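Side-chain contacts in CutA1 (Shewanella, PDB 3AHP), which is a trimeric member of the CutA1 divalent-ion tolerance family, probably involved in tolerance of divalent metal ions such as copper: residues C20-A23 / T24-E28; T12-D15 / A16-C20. One frame throughout, in Å; residues are numbered along the deposited sequence.

Contact 1 (C20-A23 / T24-E28); sequences CRIA and TALVE
The carbonyls of Cys20, Arg21, Ile22 and Ala23 each accept from the amide four residues on, so the backbone of 20-23 runs into 24-28 as one unbroken alpha-helix. The bond from Leu26 N to Ile22 O, 2.9 Å long, is nearly straight at hydrogen (174°), whereas the one from Val27 N to Ala23 O bends to 157°. Cys20 O takes two donors from the same residue. Thr24 N reaches Cys20 O at 2.9 Å and Thr24 OG1 reaches it at 2.8 Å, and the two arrive from opposite faces of the carbonyl plane, each tilted well out of it. The threonine hydroxyl can fold back in this way because OG1 stands beside its own backbone N, anti to the carbonyl carbon (chi1 -60°). The Cys20 thiol comes alongside more loosely, SG lying 4.1 Å from Thr24 OG1. On another flank, Ile22 and Leu26, one turn apart, lie side by side and point the same way, with Ile22 CG2 3.9 Å from Leu26 CD2. This apolar pair faces helix 68-78, where both side chains meet Val75 and Leu26 also touches Leu74. Ala23 packs on Met59 of strand 50-64 and on Val35 and Ile37 of strand 34-38; Ala23 also meets Ile44, and Val27 meets Tyr45, of a second subunit, so the helix lies on its own sheet and contributes to the contact between subunits.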
loop_
_atom_site.group_PDB
_atom_site.type_symbol
_atom_site.label_atom_id
_atom_site.label_comp_id
_atom_site.label_asym_id
_atom_site.label_seq_id
_atom_site.Cartn_x
_atom_site.Cartn_y
_atom_site.Cartn_z
ATOM N N CYS B 20 -16.588 6.876 -2.970
ATOM C CA CYS B 20 -16.899 7.357 -4.288
ATOM C C CYS B 20 -17.143 8.858 -4.338
ATOM O O CYS B 20 -16.692 9.539 -5.249
ATOM C CB CYS B 20 -18.096 6.618 -4.849
ATOM S SG CYS B 20 -18.308 6.961 -6.603
ATOM N N ARG B 21 -17.903 9.358 -3.379
ATOM C CA ARG B 21 -18.199 10.765 -3.284
ATOM C C ARG B 21 -16.909 11.585 -3.097
ATOM O O ARG B 21 -16.683 12.562 -3.803
ATOM C CB ARG B 21 -19.195 10.985 -2.144
ATOM C CG ARG B 21 -19.974 12.297 -2.194
ATOM C CD ARG B 21 -21.315 12.200 -1.427
ATOM N NE ARG B 21 -21.160 12.337 0.029
ATOM C CZ ARG B 21 -21.590 11.442 0.923
ATOM N NH1 ARG B 21 -22.209 10.327 0.519
ATOM N NH2 ARG B 21 -21.386 11.655 2.220
ATOM N N ILE B 22 -16.070 11.183 -2.150
ATOM C CA ILE B 22 -14.793 11.831 -1.925
ATOM C C ILE B 22 -13.844 11.655 -3.107
ATOM O O ILE B 22 -13.264 12.631 -3.575
ATOM C CB ILE B 22 -14.133 11.367 -0.596
ATOM C CG1 ILE B 22 -15.063 11.676 0.588
ATOM C CG2 ILE B 22 -12.768 12.037 -0.396
ATOM C CD1 ILE B 22 -14.726 10.962 1.892
ATOM N N ALA B 23 -13.686 10.430 -3.607
ATOM C CA ALA B 23 -12.940 10.225 -4.868
ATOM C C ALA B 23 -13.336 11.203 -5.993
ATOM O O ALA B 23 -12.476 11.878 -6.569
ATOM C CB ALA B 23 -13.087 8.782 -5.362
ATOM N N THR B 24 -14.628 11.236 -6.318
ATOM C CA THR B 24 -15.165 12.117 -7.349
ATOM C C THR B 24 -14.787 13.589 -7.104
ATOM O O THR B 24 -14.264 14.268 -7.986
ATOM C CB THR B 24 -16.710 11.933 -7.508
ATOM O OG1 THR B 24 -16.997 10.582 -7.866
ATOM C CG2 THR B 24 -17.269 12.827 -8.576
ATOM N N ALA B 25 -14.997 14.065 -5.889
ATOM C CA ALA B 25 -14.634 15.423 -5.563
ATOM C C ALA B 25 -13.150 15.647 -5.861
ATOM O O ALA B 25 -12.764 16.550 -6.606
ATOM C CB ALA B 25 -14.967 15.727 -4.091
ATOM N N LEU B 26 -12.323 14.797 -5.272
ATOM C CA LEU B 26 -10.887 14.859 -5.449
ATOM C C LEU B 26 -10.530 14.934 -6.923
ATOM O O LEU B 26 -9.719 15.762 -7.331
ATOM C CB LEU B 26 -10.257 13.616 -4.827
ATOM C CG LEU B 26 -9.395 13.833 -3.590
ATOM C CD1 LEU B 26 -9.606 15.205 -2.975
ATOM C CD2 LEU B 26 -9.641 12.729 -2.607
ATOM N N VAL B 27 -11.138 14.069 -7.723
ATOM C CA VAL B 27 -10.805 14.036 -9.132
ATOM C C VAL B 27 -11.375 15.205 -9.922
ATOM O O VAL B 27 -10.633 15.887 -10.612
ATOM C CB VAL B 27 -11.010 12.638 -9.785
ATOM C CG1 VAL B 27 -11.164 12.737 -11.291
ATOM C CG2 VAL B 27 -9.823 11.755 -9.468
ATOM N N GLU B 28 -12.633 15.560 -9.695
ATOM C CA GLU B 28 -13.129 16.776 -10.328
ATOM C C GLU B 28 -12.584 18.133 -9.902
ATOM O O GLU B 28 -12.550 19.051 -10.701
ATOM C CB GLU B 28 -14.598 16.746 -10.788
ATOM C CG GLU B 28 -15.677 16.604 -9.750
ATOM C CD GLU B 28 -17.075 16.882 -10.341
ATOM O OE1 GLU B 28 -17.155 17.339 -11.505
ATOM O OE2 GLU B 28 -18.096 16.650 -9.652
#

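Contact 2 (T12-D15 / A16-C20)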
loop_
_atom_site.group_PDB
_atom_site.type_symbol
_atom_site.label_atom_id
_atom_site.label_comp_id
_atom_site.label_asym_id
_atom_site.label_seq_id
_atom_site.Cartn_x
_atom_site.Cartn_y
_atom_site.Cartn_z
ATOM N N THR B 12 -9.352 5.789 4.253
ATOM C CA THR B 12 -10.332 4.763 4.541
ATOM C C THR B 12 -11.665 5.465 4.674
ATOM O O THR B 12 -11.703 6.582 5.141
ATOM C CB THR B 12 -9.966 4.069 5.868
ATOM O OG1 THR B 12 -9.752 2.667 5.651
ATOM C CG2 THR B 12 -11.028 4.307 6.911
ATOM N N CYS B 13 -12.733 4.875 4.154
ATOM C CA CYS B 13 -14.072 5.411 4.354
ATOM C C CYS B 13 -14.985 4.348 4.923
ATOM O O CYS B 13 -14.768 3.173 4.673
ATOM C CB CYS B 13 -14.640 5.922 3.036
ATOM S SG CYS B 13 -13.939 7.482 2.483
ATOM N N PRO B 14 -16.043 4.757 5.656
ATOM C CA PRO B 14 -16.933 3.796 6.323
ATOM C C PRO B 14 -17.747 2.953 5.361
ATOM O O PRO B 14 -18.175 1.869 5.727
ATOM C CB PRO B 14 -17.856 4.687 7.146
ATOM C CG PRO B 14 -17.050 5.896 7.409
ATOM C CD PRO B 14 -16.310 6.127 6.120
ATOM N N ASP B 15 -17.925 3.421 4.134
ATOM C CA ASP B 15 -18.456 2.569 3.081
ATOM C C ASP B 15 -18.091 3.118 1.708
ATOM O O ASP B 15 -17.498 4.195 1.611
ATOM C CB ASP B 15 -19.971 2.466 3.199
ATOM C CG ASP B 15 -20.645 3.791 2.976
ATOM O OD1 ASP B 15 -20.613 4.288 1.825
ATOM O OD2 ASP B 15 -21.173 4.350 3.959
ATOM N N ALA B 16 -18.513 2.409 0.661
ATOM C CA ALA B 16 -18.053 2.670 -0.698
ATOM C C ALA B 16 -18.684 3.913 -1.309
ATOM O O ALA B 16 -18.063 4.565 -2.145
ATOM C CB ALA B 16 -18.285 1.457 -1.606
ATOM N N ASP B 17 -19.930 4.209 -0.936
ATOM C CA ASP B 17 -20.605 5.404 -1.432
ATOM C C ASP B 17 -19.868 6.680 -1.025
ATOM O O ASP B 17 -19.701 7.615 -1.816
ATOM C CB ASP B 17 -22.049 5.453 -0.938
ATOM C CG ASP B 17 -22.891 4.345 -1.520
ATOM O OD1 ASP B 17 -22.735 4.048 -2.724
ATOM O OD2 ASP B 17 -23.658 3.724 -0.762
ATOM N N ILE B 18 -19.456 6.719 0.232
ATOM C CA ILE B 18 -18.670 7.819 0.707
ATOM C C ILE B 18 -17.325 7.893 -0.039
ATOM O O ILE B 18 -16.890 8.967 -0.448
ATOM C CB ILE B 18 -18.499 7.734 2.237
ATOM C CG1 ILE B 18 -19.881 7.728 2.908
ATOM C CG2 ILE B 18 -17.588 8.859 2.755
ATOM C CD1 ILE B 18 -19.888 7.299 4.389
ATOM N N ALA B 19 -16.674 6.750 -0.219
ATOM C CA ALA B 19 -15.377 6.715 -0.899
ATOM C C ALA B 19 -15.520 7.288 -2.301
ATOM O O ALA B 19 -14.730 8.141 -2.731
ATOM C CB ALA B 19 -14.840 5.302 -0.954
ATOM N N CYS B 20 -16.588 6.876 -2.970
ATOM C CA CYS B 20 -16.899 7.357 -4.288
ATOM C C CYS B 20 -17.143 8.858 -4.338
ATOM O O CYS B 20 -16.692 9.539 -5.249
ATOM C CB CYS B 20 -18.096 6.618 -4.849
ATOM S SG CYS B 20 -18.308 6.961 -6.603
#
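Asp15 OD1 accepts from two amides at the start of helix 16-28, one of them only weakly. Ile18 N donates to Asp15 OD1 over 3.1 Å with an N-H...O angle of 165°, coming from the syn side but out of the carboxylate plane. Asp17 N is nearer to Asp15 OD1, at 2.8 Å, yet poorly angled, so that bond is weak. The carboxylate turns back over the first turn because CG sits between the backbone N and the carbonyl carbon (chi1 65°). Asp15 is thus the N-cap: its side chain takes up amides that have no preceding helical carbonyl, while its own Asp15 O accepts from Ala19 N at 3.2 Å and begins the main-chain pattern. The positive end of the helix dipole would be expected to steady the negative charge, although Asp17 OD2, 4.0 Å from Asp15 OD1, brings a second acidic group close. Were Asp15 replaced by an alanine, the amide of Ile18 would probably lose its capping acceptor, and that of Asp17 its weak one, leaving the first turn less firmly fixed. The cap closes the short connection from strand 6-13 to the helix, the first beta-alpha step of this ferredoxin-like fold. Ile18, whose amide the cap holds, lies across both Pro14 and Asp15 at about a right angle, its CD1 4.1 Å from Pro14 CD. Its other branch, CG2, meets Cys13 SG at 3.9 Å. Cys13 CB also approaches Ala19 CB, 4.0 Å away, and both residues pack on Val57 of strand 50-64, while Pro14 touches His79, Pro80 and Tyr81.

Overall arrangement
Along the chain contact 2 comes first, carrying strand 6-13 into helix 16-28, and contact 1 continues through the rest of that helix; Cys20 belongs to both. Their centres are 11 Å apart, and they touch directly where Ile22 CD1 packs against Cys13 SG at 3.6 Å. The two therefore describe one helix from its capped start to its final turns, laid over the antiparallel sheet, with strand 50-64 underlying both. Helix 68-78 packs against contact 1. Other copies of the protein also meet both regions: a second subunit packs on Cys20, and a third reaches Thr12, so this strand-helix unit takes part in the trimer.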